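Local coordinates for alpha-1,3-glucanase (Streptomyces thermodiastaticus, PDB 7C7D), which probably hydrolyses alpha-1,3-linked glucans as the catalytic unit of a thermostable glycoside hydrolase of family GH87, at residues 407-412 against 444-449; 433-438 against 475-480; 481-486 against 512-517. All coordinates share one frame; numbering follows the deposited sequence.

In the fold
All three interactions lie in the parallel beta-helix and join successive coils along one face and at the turns that follow it. Strands 407-410, 432-435 and 474-477 are consecutive neighbours in that parallel face. Interactions 1 and 2 have centres about 8 Å apart; their segments alternate along the chain, and strand 432-435 lies between strands 407-410 and 474-477 in the face. Interaction 3 opens directly after 475-480; its centre is about 9 Å from that of interaction 2 and about 11 Å from that of interaction 1. Asn436 and Ser478 of interaction 2 bond to Ser481 and His512 of interaction 3, so that strand pairing and the turns beyond it form one continuous run of contacts along the solenoid.

Interaction 1 (407-412 against 444-449); sequences IAIYGG and HPLAGT
Leu446 lays its CD2 methyl against the peptide that follows Gly411, coming within 3.5 Å of Gly411 O. Its CG stands anti to the carbonyl carbon (chi1 -60°), which turns the branch inward to the glycine pair and brings CG to 4.0 Å from Gly411 CA. The same CD2 lies 4.2 Å from CG2 of Ile409, a looser apolar contact in which the two side chains cross at about a right angle. Ile434, on the adjoining strand 432-435, packs on both and continues the hydrophobic row.

Behind this methyl contact the backbones are joined through both ends of Gly412. Its N-H is given to His444 O at 3.1 Å (154° at the hydrogen), and its carbonyl receives Ala447 N at 2.8 Å. Both donors are tilted moderately from the plane of the carbonyl they meet. Each acceptor also faces a CA-H: Gly411 CA comes to 3.2 Å from His444 O, and Leu446 CA approaches Gly412 O equally closely. In the right-handed parallel beta-helix expected of the pectate lyase-like clan, this is where the chain leaving strand 407-410 at a corner is met by the loop of the next coil, which itself turns at Gly448 into strand 449-458. The two glycines suit the close passage: a CB on Gly411 would collide with His444 O, and one on Gly412 would be jammed against the carbonyl oxygen of Gly411. The loop has further holds, since Leu446 N bonds to Asn436 OD1 and the His444 ring reaches Tyr385 O through a weak hydrogen bond from NE2.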
ATOM      1  N   ILE A 407      -1.639   0.749  -6.840  1.00  9.08           N
ATOM      2  CA  ILE A 407      -1.613  -0.582  -7.431  1.00  9.45           C
ATOM      3  C   ILE A 407      -1.018  -0.471  -8.827  1.00  9.66           C
ATOM      4  O   ILE A 407      -1.446   0.376  -9.619  1.00 10.05           O
ATOM      5  CB  ILE A 407      -3.015  -1.214  -7.500  1.00  9.74           C
ATOM      6  CG1 ILE A 407      -3.511  -1.523  -6.089  1.00 10.61           C
ATOM      7  CG2 ILE A 407      -2.997  -2.451  -8.397  1.00 11.50           C
ATOM      8  CD1 ILE A 407      -4.918  -2.104  -6.006  1.00 11.55           C
ATOM      9  N   ALA A 408      -0.038  -1.324  -9.128  1.00 10.14           N
ATOM     10  CA  ALA A 408       0.577  -1.360 -10.450  1.00 10.57           C
ATOM     11  C   ALA A 408       0.519  -2.776 -10.993  1.00 10.11           C
ATOM     12  O   ALA A 408       0.996  -3.717 -10.348  1.00 11.55           O
ATOM     13  CB  ALA A 408       2.035  -0.901 -10.391  1.00 12.13           C
ATOM     14  N   ILE A 409      -0.050  -2.923 -12.187  1.00 10.03           N
ATOM     15  CA  ILE A 409      -0.078  -4.191 -12.901  1.00 10.61           C
ATOM     16  C   ILE A 409       0.810  -4.032 -14.124  1.00 10.65           C
ATOM     17  O   ILE A 409       0.433  -3.351 -15.086  1.00 11.52           O
ATOM     18  CB  ILE A 409      -1.502  -4.576 -13.324  1.00 11.04           C
ATOM     19  CG1 ILE A 409      -2.475  -4.501 -12.134  1.00 11.59           C
ATOM     20  CG2 ILE A 409      -1.499  -5.943 -14.006  1.00 12.28           C
ATOM     21  CD1 ILE A 409      -2.121  -5.391 -10.960  1.00 12.16           C
ATOM     22  N   TYR A 410       1.988  -4.656 -14.099  1.00 10.86           N
ATOM     23  CA  TYR A 410       2.910  -4.625 -15.233  1.00 11.16           C
ATOM     24  C   TYR A 410       2.812  -5.977 -15.929  1.00 11.45           C
ATOM     25  O   TYR A 410       3.376  -6.971 -15.462  1.00 12.25           O
ATOM     26  CB  TYR A 410       4.341  -4.350 -14.781  1.00 11.47           C
ATOM     27  CG  TYR A 410       4.524  -3.125 -13.918  1.00 11.96           C
ATOM     28  CD1 TYR A 410       4.475  -1.839 -14.451  1.00 14.16           C
ATOM     29  CD2 TYR A 410       4.783  -3.265 -12.561  1.00 13.31           C
ATOM     30  CE1 TYR A 410       4.657  -0.715 -13.626  1.00 14.33           C
ATOM     31  CE2 TYR A 410       4.971  -2.173 -11.745  1.00 14.93           C
ATOM     32  CZ  TYR A 410       4.911  -0.908 -12.271  1.00 14.39           C
ATOM     33  OH  TYR A 410       5.106   0.159 -11.419  1.00 15.84           O
ATOM     34  N   GLY A 411       2.076  -6.017 -17.035  1.00 11.45           N
ATOM     35  CA  GLY A 411       1.880  -7.247 -17.775  1.00 11.44           C
ATOM     36  C   GLY A 411       0.943  -8.208 -17.058  1.00 11.80           C
ATOM     37  O   GLY A 411       0.227  -7.851 -16.124  1.00 12.31           O
ATOM     38  N   GLY A 412       0.964  -9.458 -17.515  1.00 12.61           N
ATOM     39  CA  GLY A 412       0.154 -10.502 -16.920  1.00 13.29           C
ATOM     40  C   GLY A 412      -1.138 -10.750 -17.681  1.00 12.89           C
ATOM     41  O   GLY A 412      -1.522 -10.015 -18.591  1.00 13.91           O
ATOM     42  N   HIS A 444       6.231 -10.455 -19.816  1.00 16.93           N
ATOM     43  CA  HIS A 444       5.008 -10.937 -20.461  1.00 16.05           C
ATOM     44  C   HIS A 444       3.961  -9.838 -20.457  1.00 14.95           C
ATOM     45  O   HIS A 444       3.352  -9.562 -19.410  1.00 14.91           O
ATOM     46  CB  HIS A 444       4.506 -12.184 -19.747  1.00 17.93           C
ATOM     47  CG  HIS A 444       5.454 -13.329 -19.879  1.00 20.83           C
ATOM     48  ND1 HIS A 444       5.326 -14.287 -20.860  1.00 23.03           N
ATOM     49  CD2 HIS A 444       6.591 -13.627 -19.204  1.00 22.00           C
ATOM     50  CE1 HIS A 444       6.326 -15.146 -20.764  1.00 22.60           C
ATOM     51  NE2 HIS A 444       7.108 -14.768 -19.768  1.00 23.82           N
ATOM     52  N   PRO A 445       3.725  -9.181 -21.590  1.00 14.41           N
ATOM     53  CA  PRO A 445       2.795  -8.045 -21.616  1.00 14.31           C
ATOM     54  C   PRO A 445       1.364  -8.456 -21.303  1.00 13.49           C
ATOM     55  O   PRO A 445       1.001  -9.633 -21.291  1.00 14.16           O
ATOM     56  CB  PRO A 445       2.913  -7.518 -23.049  1.00 16.46           C
ATOM     57  CG  PRO A 445       4.216  -8.038 -23.551  1.00 17.92           C
ATOM     58  CD  PRO A 445       4.426  -9.358 -22.873  1.00 16.63           C
ATOM     59  N   LEU A 446       0.542  -7.435 -21.041  1.00 13.11           N
ATOM     60  CA  LEU A 446      -0.861  -7.649 -20.701  1.00 12.83           C
ATOM     61  C   LEU A 446      -1.545  -8.525 -21.743  1.00 12.65           C
ATOM     62  O   LEU A 446      -1.372  -8.335 -22.953  1.00 13.69           O
ATOM     63  CB  LEU A 446      -1.575  -6.298 -20.635  1.00 12.57           C
ATOM     64  CG  LEU A 446      -1.039  -5.306 -19.598  1.00 12.38           C
ATOM     65  CD1 LEU A 446      -1.468  -3.886 -19.951  1.00 13.39           C
ATOM     66  CD2 LEU A 446      -1.498  -5.671 -18.193  1.00 12.50           C
ATOM     67  N   ALA A 447      -2.326  -9.494 -21.265  1.00 13.41           N
ATOM     68  CA  ALA A 447      -3.026 -10.415 -22.150  1.00 13.45           C
ATOM     69  C   ALA A 447      -4.371 -10.790 -21.542  1.00 12.87           C
ATOM     70  O   ALA A 447      -4.575 -10.720 -20.326  1.00 13.73           O
ATOM     71  CB  ALA A 447      -2.210 -11.685 -22.422  1.00 15.22           C
ATOM     72  N   GLY A 448      -5.280 -11.223 -22.409  1.00 14.31           N
ATOM     73  CA  GLY A 448      -6.597 -11.638 -21.951  1.00 14.85           C
ATOM     74  C   GLY A 448      -7.439 -10.437 -21.604  1.00 14.53           C
ATOM     75  O   GLY A 448      -7.551  -9.495 -22.394  1.00 15.93           O
ATOM     76  N   THR A 449      -8.028 -10.458 -20.413  1.00 14.06           N
ATOM     77  CA  THR A 449      -8.889  -9.386 -19.935  1.00 14.25           C
ATOM     78  C   THR A 449      -8.327  -8.851 -18.629  1.00 13.73           C
ATOM     79  O   THR A 449      -8.028  -9.621 -17.712  1.00 15.78           O
ATOM     80  CB  THR A 449     -10.307  -9.908 -19.702  1.00 17.39           C
ATOM     81  OG1 THR A 449     -10.811 -10.455 -20.925  1.00 19.46           O
ATOM     82  CG2 THR A 449     -11.238  -8.790 -19.244  1.00 19.42           C
TER

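Interaction 2 (433-438 against 475-480); sequences AISNQK and RVDSYD
Strands 433-435 and 475-477 run parallel, 4.7 Å apart at closest approach and 14° from alignment, with Ala433, Ile434 and Ser435 beside Arg475, Val476 and Asp477. Ile434 N bonds to Arg475 O, Asp477 N to Ile434 O and Asn436 N to Asp477 O. Pairing then continues into the turns, where Asp480 N meets Asn436 O from above the carbonyl plane. This is the ladder of neighbouring coils in a parallel beta-helix, extended past the strand ends. There the Gln437 amide stacks on the Tyr479 ring, planes 4° apart, with CD 3.6 Å above it and offset toward the rim. With CG anti to the backbone N (chi1 -173°), the Gln437 chain runs out over the ring, and CG makes a CH-pi contact 3.8 Å from the centroid. A serine in place of Tyr479 has no ring to lie under the amide, which would probably leave a gap there and the Gln437 amide held chiefly through its water. Asp480 OD2 takes Lys438 N on its anti lone pair at 2.9 Å. On the sheet face of Ala433, its CB sits over one face of the Arg475 guanidinium, toward the rim; Arg475 NE bridges to Asp477 OD2 at 3.1 Å, NH1 is held by Ser430 and Asn405, and Asp477 OD1 by Gly507 N. One water links Arg475 NH2, Asp477 OD2, Ser435 OG and Gln437 OE1, and Ser435 OG also closes an ST turn by accepting from Gln437 N.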
ATOM      1  N   ALA A 433      -2.162   1.826 -11.985  1.00  9.68           N
ATOM      2  CA  ALA A 433      -1.502   1.775 -13.280  1.00  9.79           C
ATOM      3  C   ALA A 433      -1.670   0.387 -13.883  1.00 10.05           C
ATOM      4  O   ALA A 433      -1.358  -0.618 -13.236  1.00 10.35           O
ATOM      5  CB  ALA A 433      -0.014   2.098 -13.138  1.00 10.94           C
ATOM      6  N   ILE A 434      -2.178   0.341 -15.117  1.00  9.86           N
ATOM      7  CA  ILE A 434      -2.273  -0.880 -15.913  1.00 10.41           C
ATOM      8  C   ILE A 434      -1.277  -0.693 -17.051  1.00 10.42           C
ATOM      9  O   ILE A 434      -1.463   0.194 -17.893  1.00 11.45           O
ATOM     10  CB  ILE A 434      -3.699  -1.098 -16.450  1.00 11.54           C
ATOM     11  CG1 ILE A 434      -4.740  -1.071 -15.318  1.00 11.20           C
ATOM     12  CG2 ILE A 434      -3.772  -2.388 -17.294  1.00 12.91           C
ATOM     13  CD1 ILE A 434      -4.526  -2.111 -14.228  1.00 11.43           C
ATOM     14  N   SER A 435      -0.189  -1.463 -17.054  1.00 10.54           N
ATOM     15  CA  SER A 435       1.001  -1.028 -17.774  1.00 11.90           C
ATOM     16  C   SER A 435       1.709  -2.159 -18.508  1.00 11.08           C
ATOM     17  O   SER A 435       1.775  -3.298 -18.033  1.00 12.09           O
ATOM     18  CB  SER A 435       1.976  -0.396 -16.786  1.00 12.14           C
ATOM     19  OG  SER A 435       3.162  -0.023 -17.449  1.00 13.33           O
ATOM     20  N   ASN A 436       2.278  -1.804 -19.666  1.00 11.33           N
ATOM     21  CA  ASN A 436       3.206  -2.647 -20.414  1.00 12.77           C
ATOM     22  C   ASN A 436       4.657  -2.171 -20.291  1.00 13.39           C
ATOM     23  O   ASN A 436       5.476  -2.418 -21.182  1.00 14.91           O
ATOM     24  CB  ASN A 436       2.787  -2.765 -21.881  1.00 12.77           C
ATOM     25  CG  ASN A 436       1.785  -3.884 -22.113  1.00 12.83           C
ATOM     26  OD1 ASN A 436       1.698  -4.830 -21.324  1.00 13.41           O
ATOM     27  ND2 ASN A 436       1.033  -3.795 -23.213  1.00 13.12           N
ATOM     28  N   GLN A 437       4.993  -1.483 -19.199  1.00 13.34           N
ATOM     29  CA  GLN A 437       6.381  -1.121 -18.911  1.00 13.84           C
ATOM     30  C   GLN A 437       7.110  -2.362 -18.410  1.00 15.12           C
ATOM     31  O   GLN A 437       6.726  -2.948 -17.393  1.00 16.17           O
ATOM     32  CB  GLN A 437       6.423  -0.006 -17.868  1.00 14.31           C
ATOM     33  CG  GLN A 437       7.824   0.554 -17.629  1.00 15.68           C
ATOM     34  CD  GLN A 437       7.829   1.837 -16.814  1.00 16.02           C
ATOM     35  OE1 GLN A 437       6.805   2.252 -16.275  1.00 17.52           O
ATOM     36  NE2 GLN A 437       8.998   2.464 -16.704  1.00 17.92           N
ATOM     37  N   LYS A 438       8.159  -2.767 -19.120  1.00 16.91           N
ATOM     38  CA  LYS A 438       8.736  -4.081 -18.847  1.00 18.80           C
ATOM     39  C   LYS A 438       9.807  -4.080 -17.762  1.00 20.49           C
ATOM     40  O   LYS A 438       9.896  -5.044 -16.991  1.00 20.65           O
ATOM     41  CB  LYS A 438       9.269  -4.716 -20.134  1.00 20.95           C
ATOM     42  CG  LYS A 438      10.458  -4.025 -20.748  1.00 23.07           C
ATOM     43  CD  LYS A 438      10.824  -4.707 -22.050  1.00 25.60           C
ATOM     44  CE  LYS A 438      11.986  -4.021 -22.732  1.00 28.74           C
ATOM     45  NZ  LYS A 438      12.349  -4.734 -23.982  1.00 30.47           N
ATOM     46  N   ARG A 475      -4.197   5.153 -14.817  1.00 10.13           N
ATOM     47  CA  ARG A 475      -3.593   5.191 -16.138  1.00 11.22           C
ATOM     48  C   ARG A 475      -3.507   3.813 -16.772  1.00 10.33           C
ATOM     49  O   ARG A 475      -3.317   2.798 -16.094  1.00 11.50           O
ATOM     50  CB  ARG A 475      -2.231   5.892 -16.162  1.00 13.38           C
ATOM     51  CG  ARG A 475      -1.050   5.073 -15.706  1.00 13.22           C
ATOM     52  CD  ARG A 475       0.243   5.872 -15.947  1.00 13.50           C
ATOM     53  NE  ARG A 475       1.425   5.056 -15.695  1.00 13.11           N
ATOM     54  CZ  ARG A 475       1.932   4.844 -14.487  1.00 12.17           C
ATOM     55  NH1 ARG A 475       1.395   5.415 -13.414  1.00 12.10           N
ATOM     56  NH2 ARG A 475       2.996   4.060 -14.356  1.00 13.43           N
ATOM     57  N   VAL A 476      -3.672   3.809 -18.095  1.00 10.51           N
ATOM     58  CA  VAL A 476      -3.343   2.679 -18.954  1.00 10.85           C
ATOM     59  C   VAL A 476      -2.154   3.119 -19.791  1.00 10.71           C
ATOM     60  O   VAL A 476      -2.215   4.153 -20.471  1.00 11.11           O
ATOM     61  CB  VAL A 476      -4.527   2.251 -19.836  1.00 11.52           C
ATOM     62  CG1 VAL A 476      -4.138   1.048 -20.690  1.00 12.76           C
ATOM     63  CG2 VAL A 476      -5.745   1.935 -18.976  1.00 12.99           C
ATOM     64  N   ASP A 477      -1.067   2.347 -19.731  1.00 10.90           N
ATOM     65  CA  ASP A 477       0.249   2.804 -20.174  1.00 11.30           C
ATOM     66  C   ASP A 477       0.862   1.760 -21.105  1.00 11.73           C
ATOM     67  O   ASP A 477       1.362   0.726 -20.655  1.00 12.11           O
ATOM     68  CB  ASP A 477       1.109   3.036 -18.938  1.00 11.87           C
ATOM     69  CG  ASP A 477       2.392   3.792 -19.225  1.00 14.33           C
ATOM     70  OD1 ASP A 477       2.822   3.861 -20.399  1.00 14.91           O
ATOM     71  OD2 ASP A 477       2.986   4.306 -18.241  1.00 15.99           O
ATOM     72  N   SER A 478       0.842   2.036 -22.409  1.00 11.55           N
ATOM     73  CA  SER A 478       1.398   1.130 -23.416  1.00 12.44           C
ATOM     74  C   SER A 478       2.908   1.353 -23.575  1.00 12.57           C
ATOM     75  O   SER A 478       3.426   1.610 -24.665  1.00 14.14           O
ATOM     76  CB  SER A 478       0.678   1.363 -24.734  1.00 12.85           C
ATOM     77  OG  SER A 478       0.773   2.737 -25.075  1.00 13.88           O
ATOM     78  N   TYR A 479       3.629   1.225 -22.456  1.00 14.05           N
ATOM     79  CA  TYR A 479       4.983   1.768 -22.377  1.00 14.28           C
ATOM     80  C   TYR A 479       5.932   1.090 -23.366  1.00 14.49           C
ATOM     81  O   TYR A 479       6.546   1.753 -24.210  1.00 15.59           O
ATOM     82  CB  TYR A 479       5.485   1.667 -20.937  1.00 14.60           C
ATOM     83  CG  TYR A 479       6.740   2.464 -20.646  1.00 15.22           C
ATOM     84  CD1 TYR A 479       7.971   2.091 -21.181  1.00 16.35           C
ATOM     85  CD2 TYR A 479       6.700   3.579 -19.818  1.00 17.36           C
ATOM     86  CE1 TYR A 479       9.115   2.812 -20.916  1.00 18.69           C
ATOM     87  CE2 TYR A 479       7.850   4.305 -19.541  1.00 18.48           C
ATOM     88  CZ  TYR A 479       9.052   3.915 -20.100  1.00 19.56           C
ATOM     89  OH  TYR A 479      10.211   4.616 -19.845  1.00 22.16           O
ATOM     90  N   ASP A 480       6.087  -0.228 -23.269  1.00 14.54           N
ATOM     91  CA  ASP A 480       6.991  -0.942 -24.164  1.00 14.63           C
ATOM     92  C   ASP A 480       6.281  -1.734 -25.252  1.00 15.69           C
ATOM     93  O   ASP A 480       6.953  -2.275 -26.140  1.00 17.54           O
ATOM     94  CB  ASP A 480       7.944  -1.851 -23.372  1.00 15.72           C
ATOM     95  CG  ASP A 480       8.997  -1.058 -22.617  1.00 16.07           C
ATOM     96  OD1 ASP A 480       9.793  -0.350 -23.276  1.00 18.91           O
ATOM     97  OD2 ASP A 480       9.010  -1.124 -21.369  1.00 17.81           O
TER
HETATM   98  O   HOH W   1       4.092   2.367 -16.614  1.00 14.35           O

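Interaction 3 (481-486 against 512-517); sequences SAIEAR and HAVKNV
Ile483 sits at the middle of this contact, giving its N-H to Ala513 O at 3.0 Å in a nearly straight bond (167°). Its CG2 presses on Lys515 O at 3.5 Å, while CG1 packs over Val514 CA. On one side of it, Ser481 CA lies over a face of the His512 ring, 3.8 Å from the centroid, a CH-pi contact near the ring normal. On the other, Asn516 ND2 makes a weak hydrogen bond to Ile483 O at 3.2 Å, and its CB touches Ala485 O. Lys515 has CG set between its backbone N and carbonyl carbon (chi1 50°), and its extended chain passes Ile483 O to bring NZ to Glu484 OE1 at 3.3 Å, a weak salt bridge. A water lies between NZ and Glu484 OE2, though its distance to the carboxylate is unusually short. Lys515 N, by contrast, is buried here with no partner.

In the second shell, Gln510 OE1 accepts from His512 NE2 and is likely to limit rotation of the ring, and Asn436 ND2 bonds to Ser481 O from the coil before. Glu539 OE1 takes Asn516 N from the coil beyond. Asn516, with positive phi, is where the chain bends from the short, weakly bonded strand at about 514-515 into strand 517-527, and the arrangement is that of stacked corners between two faces of a parallel beta-helix.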
ATOM      1  N   SER A 481       4.951  -1.802 -25.222  1.00 14.73           N
ATOM      2  CA  SER A 481       4.196  -2.487 -26.261  1.00 14.65           C
ATOM      3  C   SER A 481       2.739  -2.053 -26.173  1.00 13.83           C
ATOM      4  O   SER A 481       2.277  -1.564 -25.141  1.00 14.24           O
ATOM      5  CB  SER A 481       4.325  -4.013 -26.156  1.00 15.39           C
ATOM      6  OG  SER A 481       3.747  -4.500 -24.956  1.00 15.30           O
ATOM      7  N   ALA A 482       2.028  -2.230 -27.283  1.00 14.03           N
ATOM      8  CA  ALA A 482       0.626  -1.853 -27.376  1.00 13.60           C
ATOM      9  C   ALA A 482      -0.236  -2.726 -26.465  1.00 14.26           C
ATOM     10  O   ALA A 482       0.118  -3.855 -26.114  1.00 14.70           O
ATOM     11  CB  ALA A 482       0.150  -2.007 -28.817  1.00 15.41           C
ATOM     12  N   ILE A 483      -1.390  -2.185 -26.083  1.00 13.98           N
ATOM     13  CA  ILE A 483      -2.332  -2.913 -25.236  1.00 13.73           C
ATOM     14  C   ILE A 483      -3.024  -3.976 -26.086  1.00 15.35           C
ATOM     15  O   ILE A 483      -3.889  -3.660 -26.909  1.00 17.58           O
ATOM     16  CB  ILE A 483      -3.353  -1.974 -24.588  1.00 13.97           C
ATOM     17  CG1 ILE A 483      -2.661  -0.793 -23.885  1.00 13.81           C
ATOM     18  CG2 ILE A 483      -4.263  -2.749 -23.649  1.00 14.67           C
ATOM     19  CD1 ILE A 483      -1.766  -1.157 -22.714  1.00 14.27           C
ATOM     20  N   GLU A 484      -2.645  -5.241 -25.891  1.00 14.56           N
ATOM     21  CA  GLU A 484      -3.253  -6.342 -26.625  1.00 15.93           C
ATOM     22  C   GLU A 484      -4.280  -7.103 -25.802  1.00 15.91           C
ATOM     23  O   GLU A 484      -4.957  -7.990 -26.341  1.00 18.69           O
ATOM     24  CB  GLU A 484      -2.179  -7.301 -27.158  1.00 17.88           C
ATOM     25  CG  GLU A 484      -1.052  -6.614 -27.923  1.00 19.49           C
ATOM     26  CD  GLU A 484      -1.488  -6.008 -29.247  1.00 23.85           C
ATOM     27  OE1 GLU A 484      -2.661  -6.170 -29.644  1.00 25.00           O
ATOM     28  OE2 GLU A 484      -0.641  -5.355 -29.898  1.00 26.65           O
ATOM     29  N   ALA A 485      -4.407  -6.777 -24.523  1.00 14.67           N
ATOM     30  CA  ALA A 485      -5.504  -7.254 -23.704  1.00 14.64           C
ATOM     31  C   ALA A 485      -6.712  -6.345 -23.893  1.00 15.28           C
ATOM     32  O   ALA A 485      -6.609  -5.229 -24.405  1.00 18.27           O
ATOM     33  CB  ALA A 485      -5.095  -7.238 -22.230  1.00 14.46           C
ATOM     34  N   ARG A 486      -7.869  -6.845 -23.485  1.00 14.44           N
ATOM     35  CA  ARG A 486      -9.025  -5.992 -23.250  1.00 15.75           C
ATOM     36  C   ARG A 486      -8.919  -5.432 -21.838  1.00 14.36           C
ATOM     37  O   ARG A 486      -8.628  -6.171 -20.893  1.00 16.31           O
ATOM     38  CB  ARG A 486     -10.284  -6.846 -23.387  1.00 21.96           C
ATOM     39  CG  ARG A 486     -11.595  -6.184 -23.060  1.00 29.31           C
ATOM     40  CD  ARG A 486     -12.670  -7.261 -23.016  1.00 34.74           C
ATOM     41  NE  ARG A 486     -13.999  -6.725 -22.758  1.00 40.42           N
ATOM     42  CZ  ARG A 486     -14.975  -6.705 -23.657  1.00 44.11           C
ATOM     43  NH1 ARG A 486     -14.765  -7.195 -24.872  1.00 44.69           N
ATOM     44  NH2 ARG A 486     -16.161  -6.202 -23.341  1.00 45.90           N
ATOM     45  N   HIS A 512       3.164   3.393 -28.812  1.00 15.56           N
ATOM     46  CA  HIS A 512       2.356   2.187 -28.916  1.00 15.07           C
ATOM     47  C   HIS A 512       0.903   2.502 -28.579  1.00 14.22           C
ATOM     48  O   HIS A 512       0.610   3.327 -27.706  1.00 14.16           O
ATOM     49  CB  HIS A 512       2.863   1.117 -27.952  1.00 15.19           C
ATOM     50  CG  HIS A 512       4.308   0.779 -28.133  1.00 16.47           C
ATOM     51  ND1 HIS A 512       4.801   0.213 -29.289  1.00 18.35           N
ATOM     52  CD2 HIS A 512       5.366   0.930 -27.303  1.00 16.49           C
ATOM     53  CE1 HIS A 512       6.104   0.033 -29.164  1.00 18.30           C
ATOM     54  NE2 HIS A 512       6.471   0.456 -27.969  1.00 17.61           N
ATOM     55  N   ALA A 513      -0.016   1.811 -29.250  1.00 14.48           N
ATOM     56  CA  ALA A 513      -1.433   2.121 -29.100  1.00 14.00           C
ATOM     57  C   ALA A 513      -1.973   1.705 -27.734  1.00 12.90           C
ATOM     58  O   ALA A 513      -1.689   0.612 -27.230  1.00 13.81           O
ATOM     59  CB  ALA A 513      -2.245   1.424 -30.189  1.00 16.26           C
ATOM     60  N   VAL A 514      -2.764   2.593 -27.140  1.00 13.08           N
ATOM     61  CA  VAL A 514      -3.688   2.230 -26.077  1.00 13.00           C
ATOM     62  C   VAL A 514      -5.019   1.977 -26.770  1.00 13.26           C
ATOM     63  O   VAL A 514      -5.608   2.889 -27.357  1.00 14.86           O
ATOM     64  CB  VAL A 514      -3.803   3.332 -25.017  1.00 13.61           C
ATOM     65  CG1 VAL A 514      -4.953   3.021 -24.065  1.00 14.99           C
ATOM     66  CG2 VAL A 514      -2.498   3.465 -24.250  1.00 14.66           C
ATOM     67  N   LYS A 515      -5.475   0.730 -26.729  1.00 13.37           N
ATOM     68  CA  LYS A 515      -6.668   0.314 -27.452  1.00 13.61           C
ATOM     69  C   LYS A 515      -7.324  -0.794 -26.646  1.00 13.25           C
ATOM     70  O   LYS A 515      -6.763  -1.281 -25.663  1.00 13.38           O
ATOM     71  CB  LYS A 515      -6.300  -0.182 -28.854  1.00 15.76           C
ATOM     72  CG  LYS A 515      -5.174  -1.209 -28.850  1.00 16.44           C
ATOM     73  CD  LYS A 515      -4.955  -1.815 -30.227  1.00 18.72           C
ATOM     74  CE  LYS A 515      -3.843  -2.858 -30.189  1.00 21.82           C
ATOM     75  NZ  LYS A 515      -3.823  -3.699 -31.417  1.00 25.89           N
ATOM     76  N   ASN A 516      -8.529  -1.187 -27.069  1.00 13.36           N
ATOM     77  CA  ASN A 516      -9.296  -2.230 -26.384  1.00 14.00           C
ATOM     78  C   ASN A 516      -9.674  -1.815 -24.969  1.00 12.52           C
ATOM     79  O   ASN A 516      -9.890  -2.664 -24.099  1.00 14.00           O
ATOM     80  CB  ASN A 516      -8.587  -3.589 -26.372  1.00 15.24           C
ATOM     81  CG  ASN A 516      -8.077  -3.990 -27.738  1.00 17.25           C
ATOM     82  OD1 ASN A 516      -8.809  -3.932 -28.724  1.00 19.04           O
ATOM     83  ND2 ASN A 516      -6.817  -4.409 -27.803  1.00 19.86           N
ATOM     84  N   VAL A 517      -9.774  -0.509 -24.737  1.00 12.09           N
ATOM     85  CA  VAL A 517     -10.092   0.037 -23.425  1.00 12.16           C
ATOM     86  C   VAL A 517     -11.538   0.504 -23.421  1.00 11.37           C
ATOM     87  O   VAL A 517     -11.965   1.239 -24.319  1.00 12.46           O
ATOM     88  CB  VAL A 517      -9.162   1.211 -23.076  1.00 13.71           C
ATOM     89  CG1 VAL A 517      -9.626   1.920 -21.791  1.00 14.80           C
ATOM     90  CG2 VAL A 517      -7.732   0.732 -22.948  1.00 14.17           C
TER
HETATM   91  O   HOH W   2      -1.101  -4.275 -32.081  1.00 45.17           O